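Local coordinates for Melibiose/raffinose/stachyose-binding protein MelE (Bacillus subtilis subsp. subtilis str. 168, PDB 4R6H) that binds melibiose, raffinose and stachyose as the solute-binding subunit of an ABC transporter that imports these sugars, at residues 30-42 and 62-75. Numbering follows the deposited sequence.
Sequences TAKKTLTIYSTMS and SDIHVSLHFPGNDY
Thr40 sets its methyl squarely on the Tyr75 ring: CG2 lies 3.5 Å from the ring centroid, 3° off the normal, a CH-pi contact. Tyr38 brings its edge toward the Tyr75 face, offset, with ring planes at 61°, while the apolar, puckered ring of Pro71 puts CG over one face of Tyr38, toward the rim. The Tyr38 ring also passes obliquely over His69, its CE1 3.8 Å from His69 CG. With Tyr75 CG trans to the backbone N (chi1 -168°), the phenol reaches back from the start of helix 75-84 to the end of strand 33-38. Replacing the Tyr75 ring by an alanine is likely to leave the Thr40 methyl and the Tyr38 edge without an aromatic surface, and the Asp93 carbonyl without its phenol donor.

Beside this cluster, Ser39 OG meets the Phe70 edge (3.5 Å to CE1) and accepts from Met41 N in an ST turn, which a small hydroxyl suits. Leading up to it, strands 33-38 and 64-69 run parallel, joined by seven backbone hydrogen bonds from Lys33 N to Asp63 O through Ser39 N to His69 O, the last more bent. On one face, branched Ile37 fills the space between neighbours, CD1 3.7 Å from Val66 CG1 and CG2 against Leu68 CD2; helix 320-331 covers it through Phe326.

Tyr75 OH bonds to the backbone O of Asp93 and Thr40 OG1 to its carboxylate OD2, while Tyr38 OH accepts from Arg82 NE. This beta-alpha-beta unit, connected through helix 44-60, therefore combines directional backbone bonding with apolar contact along one face and an aromatic cluster at the C-terminal ends, its phenol oxygens satisfied.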
# COMPACT_ATOMS: atom_id res chain seq x y z
N THR A 30 -18.27 34.94 -6.67
CA THR A 30 -17.67 35.57 -5.51
C THR A 30 -18.53 35.45 -4.25
O THR A 30 -18.08 35.82 -3.16
CB THR A 30 -17.35 37.06 -5.73
OG1 THR A 30 -18.55 37.71 -6.17
CG2 THR A 30 -16.26 37.22 -6.76
N ALA A 31 -19.75 34.90 -4.41
CA ALA A 31 -20.61 34.56 -3.28
C ALA A 31 -20.26 33.20 -2.67
O ALA A 31 -20.88 32.79 -1.69
CB ALA A 31 -22.09 34.58 -3.67
N LYS A 32 -19.24 32.55 -3.21
CA LYS A 32 -18.77 31.27 -2.63
C LYS A 32 -17.33 31.41 -2.15
O LYS A 32 -16.55 32.19 -2.70
CB LYS A 32 -18.86 30.13 -3.66
CG LYS A 32 -20.26 29.83 -4.14
CD LYS A 32 -20.30 28.58 -5.00
CE LYS A 32 -21.71 28.34 -5.54
NZ LYS A 32 -21.76 27.16 -6.46
N LYS A 33 -16.98 30.65 -1.13
CA LYS A 33 -15.59 30.51 -0.69
C LYS A 33 -15.05 29.18 -1.23
O LYS A 33 -15.80 28.23 -1.41
CB LYS A 33 -15.52 30.56 0.82
CG LYS A 33 -16.15 29.36 1.50
CD LYS A 33 -16.91 29.76 2.73
CE LYS A 33 -15.97 30.11 3.86
NZ LYS A 33 -16.55 29.68 5.15
N THR A 34 -13.74 29.13 -1.45
CA THR A 34 -13.12 27.97 -2.05
C THR A 34 -12.57 27.08 -0.94
O THR A 34 -11.86 27.56 -0.08
CB THR A 34 -11.96 28.38 -2.95
OG1 THR A 34 -12.49 29.05 -4.11
CG2 THR A 34 -11.18 27.17 -3.40
N LEU A 35 -12.88 25.78 -1.00
CA LEU A 35 -12.33 24.79 -0.05
C LEU A 35 -11.38 23.94 -0.90
O LEU A 35 -11.81 23.30 -1.87
CB LEU A 35 -13.46 23.94 0.51
CG LEU A 35 -13.00 22.78 1.44
CD1 LEU A 35 -12.48 23.31 2.75
CD2 LEU A 35 -14.14 21.82 1.70
N THR A 36 -10.08 24.03 -0.60
CA THR A 36 -9.09 23.37 -1.43
C THR A 36 -8.73 22.01 -0.85
O THR A 36 -8.45 21.89 0.35
CB THR A 36 -7.82 24.21 -1.58
OG1 THR A 36 -7.32 24.57 -0.29
CG2 THR A 36 -8.10 25.50 -2.39
N ILE A 37 -8.76 21.02 -1.72
CA ILE A 37 -8.50 19.62 -1.32
C ILE A 37 -7.46 19.01 -2.25
O ILE A 37 -7.61 19.07 -3.49
CB ILE A 37 -9.77 18.76 -1.43
CG1 ILE A 37 -10.92 19.43 -0.70
CG2 ILE A 37 -9.50 17.32 -0.93
CD1 ILE A 37 -12.18 18.60 -0.60
N TYR A 38 -6.39 18.45 -1.68
CA TYR A 38 -5.38 17.73 -2.46
C TYR A 38 -5.54 16.23 -2.21
O TYR A 38 -5.77 15.81 -1.06
CB TYR A 38 -3.96 18.11 -2.01
CG TYR A 38 -3.26 19.25 -2.73
CD1 TYR A 38 -3.96 20.35 -3.19
CD2 TYR A 38 -1.87 19.21 -2.86
CE1 TYR A 38 -3.28 21.40 -3.84
CE2 TYR A 38 -1.18 20.23 -3.51
CZ TYR A 38 -1.88 21.32 -3.98
OH TYR A 38 -1.16 22.31 -4.61
N SER A 39 -5.34 15.44 -3.27
CA SER A 39 -5.53 14.01 -3.27
C SER A 39 -4.46 13.30 -4.10
O SER A 39 -4.14 13.79 -5.20
CB SER A 39 -6.93 13.65 -3.79
OG SER A 39 -7.08 12.23 -3.92
N THR A 40 -3.99 12.15 -3.60
CA THR A 40 -3.11 11.25 -4.39
C THR A 40 -3.85 10.21 -5.24
O THR A 40 -3.20 9.34 -5.81
CB THR A 40 -2.08 10.53 -3.51
OG1 THR A 40 -2.70 9.53 -2.66
CG2 THR A 40 -1.25 11.51 -2.71
N MET A 41 -5.17 10.29 -5.29
CA MET A 41 -5.94 9.33 -6.08
C MET A 41 -5.50 9.38 -7.54
O MET A 41 -5.17 10.44 -8.05
CB MET A 41 -7.43 9.58 -5.98
CG MET A 41 -7.99 9.25 -4.63
SD MET A 41 -9.75 9.55 -4.52
CE MET A 41 -10.06 9.36 -2.77
N SER A 42 -5.52 8.23 -8.18
CA SER A 42 -4.90 8.04 -9.51
C SER A 42 -5.85 7.57 -10.60
O SER A 42 -5.65 7.89 -11.75
CB SER A 42 -3.70 7.08 -9.38
OG SER A 42 -4.05 5.87 -8.76
N SER A 62 -24.30 25.85 -0.22
CA SER A 62 -24.42 26.76 -1.33
C SER A 62 -23.34 27.84 -1.39
O SER A 62 -23.23 28.53 -2.40
CB SER A 62 -25.78 27.47 -1.28
OG SER A 62 -25.91 28.24 -0.08
N ASP A 63 -22.59 28.00 -0.30
CA ASP A 63 -21.51 28.96 -0.28
C ASP A 63 -20.11 28.39 -0.46
O ASP A 63 -19.13 29.10 -0.25
CB ASP A 63 -21.56 29.76 1.03
CG ASP A 63 -21.35 28.90 2.27
OD1 ASP A 63 -21.72 27.71 2.26
OD2 ASP A 63 -20.80 29.43 3.25
N ILE A 64 -20.00 27.11 -0.81
CA ILE A 64 -18.67 26.50 -0.94
C ILE A 64 -18.45 26.00 -2.36
O ILE A 64 -19.27 25.30 -2.92
CB ILE A 64 -18.45 25.38 0.11
CG1 ILE A 64 -18.58 25.96 1.53
CG2 ILE A 64 -17.12 24.67 -0.12
CD1 ILE A 64 -18.80 24.95 2.65
N HIS A 65 -17.32 26.37 -2.92
CA HIS A 65 -16.83 25.78 -4.14
C HIS A 65 -15.65 24.87 -3.73
O HIS A 65 -14.65 25.36 -3.22
CB HIS A 65 -16.35 26.87 -5.11
CG HIS A 65 -15.46 26.34 -6.19
ND1 HIS A 65 -15.90 25.46 -7.15
CD2 HIS A 65 -14.14 26.54 -6.43
CE1 HIS A 65 -14.89 25.14 -7.94
NE2 HIS A 65 -13.82 25.78 -7.52
N VAL A 66 -15.79 23.58 -4.00
CA VAL A 66 -14.74 22.63 -3.70
C VAL A 66 -13.76 22.61 -4.87
O VAL A 66 -14.13 22.33 -6.01
CB VAL A 66 -15.30 21.24 -3.42
CG1 VAL A 66 -14.12 20.28 -3.23
CG2 VAL A 66 -16.26 21.26 -2.25
N SER A 67 -12.50 22.89 -4.57
CA SER A 67 -11.42 22.88 -5.56
C SER A 67 -10.57 21.64 -5.26
O SER A 67 -9.72 21.66 -4.37
CB SER A 67 -10.58 24.14 -5.49
OG SER A 67 -9.54 24.11 -6.48
N LEU A 68 -10.83 20.61 -6.05
CA LEU A 68 -10.20 19.30 -5.92
C LEU A 68 -9.02 19.21 -6.86
O LEU A 68 -9.16 19.43 -8.08
CB LEU A 68 -11.20 18.19 -6.27
CG LEU A 68 -11.73 17.30 -5.17
CD1 LEU A 68 -12.77 16.36 -5.78
CD2 LEU A 68 -10.58 16.56 -4.46
N HIS A 69 -7.86 18.89 -6.31
CA HIS A 69 -6.62 18.75 -7.06
C HIS A 69 -6.08 17.35 -6.95
O HIS A 69 -5.96 16.81 -5.84
CB HIS A 69 -5.56 19.66 -6.45
CG HIS A 69 -5.88 21.12 -6.56
ND1 HIS A 69 -5.13 21.98 -7.33
CD2 HIS A 69 -6.86 21.87 -5.99
CE1 HIS A 69 -5.64 23.20 -7.24
NE2 HIS A 69 -6.68 23.16 -6.43
N PHE A 70 -5.67 16.81 -8.10
CA PHE A 70 -5.00 15.52 -8.20
C PHE A 70 -3.64 15.72 -8.89
O PHE A 70 -3.50 15.42 -10.07
CB PHE A 70 -5.85 14.53 -8.99
CG PHE A 70 -7.23 14.31 -8.41
CD1 PHE A 70 -7.42 13.48 -7.32
CD2 PHE A 70 -8.35 14.93 -8.97
CE1 PHE A 70 -8.68 13.26 -6.81
CE2 PHE A 70 -9.62 14.72 -8.43
CZ PHE A 70 -9.78 13.90 -7.34
N PRO A 71 -2.64 16.19 -8.14
CA PRO A 71 -1.32 16.56 -8.71
C PRO A 71 -0.51 15.39 -9.28
O PRO A 71 0.52 15.63 -9.91
CB PRO A 71 -0.56 17.14 -7.51
CG PRO A 71 -1.57 17.50 -6.52
CD PRO A 71 -2.73 16.57 -6.71
N GLY A 72 -0.91 14.15 -9.04
CA GLY A 72 -0.16 12.99 -9.52
C GLY A 72 1.29 12.98 -9.06
O GLY A 72 1.58 13.08 -7.87
N ASN A 73 2.22 12.84 -10.01
CA ASN A 73 3.64 12.72 -9.65
C ASN A 73 4.22 13.97 -9.02
O ASN A 73 5.28 13.90 -8.40
CB ASN A 73 4.48 12.34 -10.89
CG ASN A 73 4.23 10.91 -11.36
OD1 ASN A 73 3.92 10.02 -10.57
ND2 ASN A 73 4.40 10.69 -12.66
N ASP A 74 3.55 15.11 -9.18
CA ASP A 74 3.99 16.38 -8.60
C ASP A 74 3.53 16.56 -7.14
O ASP A 74 3.91 17.53 -6.50
CB ASP A 74 3.49 17.58 -9.41
CG ASP A 74 4.12 17.66 -10.79
OD1 ASP A 74 5.31 17.32 -10.90
OD2 ASP A 74 3.42 18.05 -11.75
N TYR A 75 2.76 15.60 -6.60
CA TYR A 75 2.17 15.77 -5.26
C TYR A 75 3.19 16.09 -4.19
O TYR A 75 3.04 17.07 -3.43
CB TYR A 75 1.38 14.50 -4.89
CG TYR A 75 0.51 14.68 -3.67
CD1 TYR A 75 1.02 14.52 -2.39
CD2 TYR A 75 -0.81 15.03 -3.80
CE1 TYR A 75 0.24 14.75 -1.28
CE2 TYR A 75 -1.62 15.22 -2.70
CZ TYR A 75 -1.10 15.06 -1.45
OH TYR A 75 -1.90 15.26 -0.33
O HOH W 1 -23.32 31.45 -2.42
O HOH W 2 -21.89 25.41 -3.70
O HOH W 3 -19.09 25.42 -7.13
O HOH W 4 -3.08 12.91 -7.62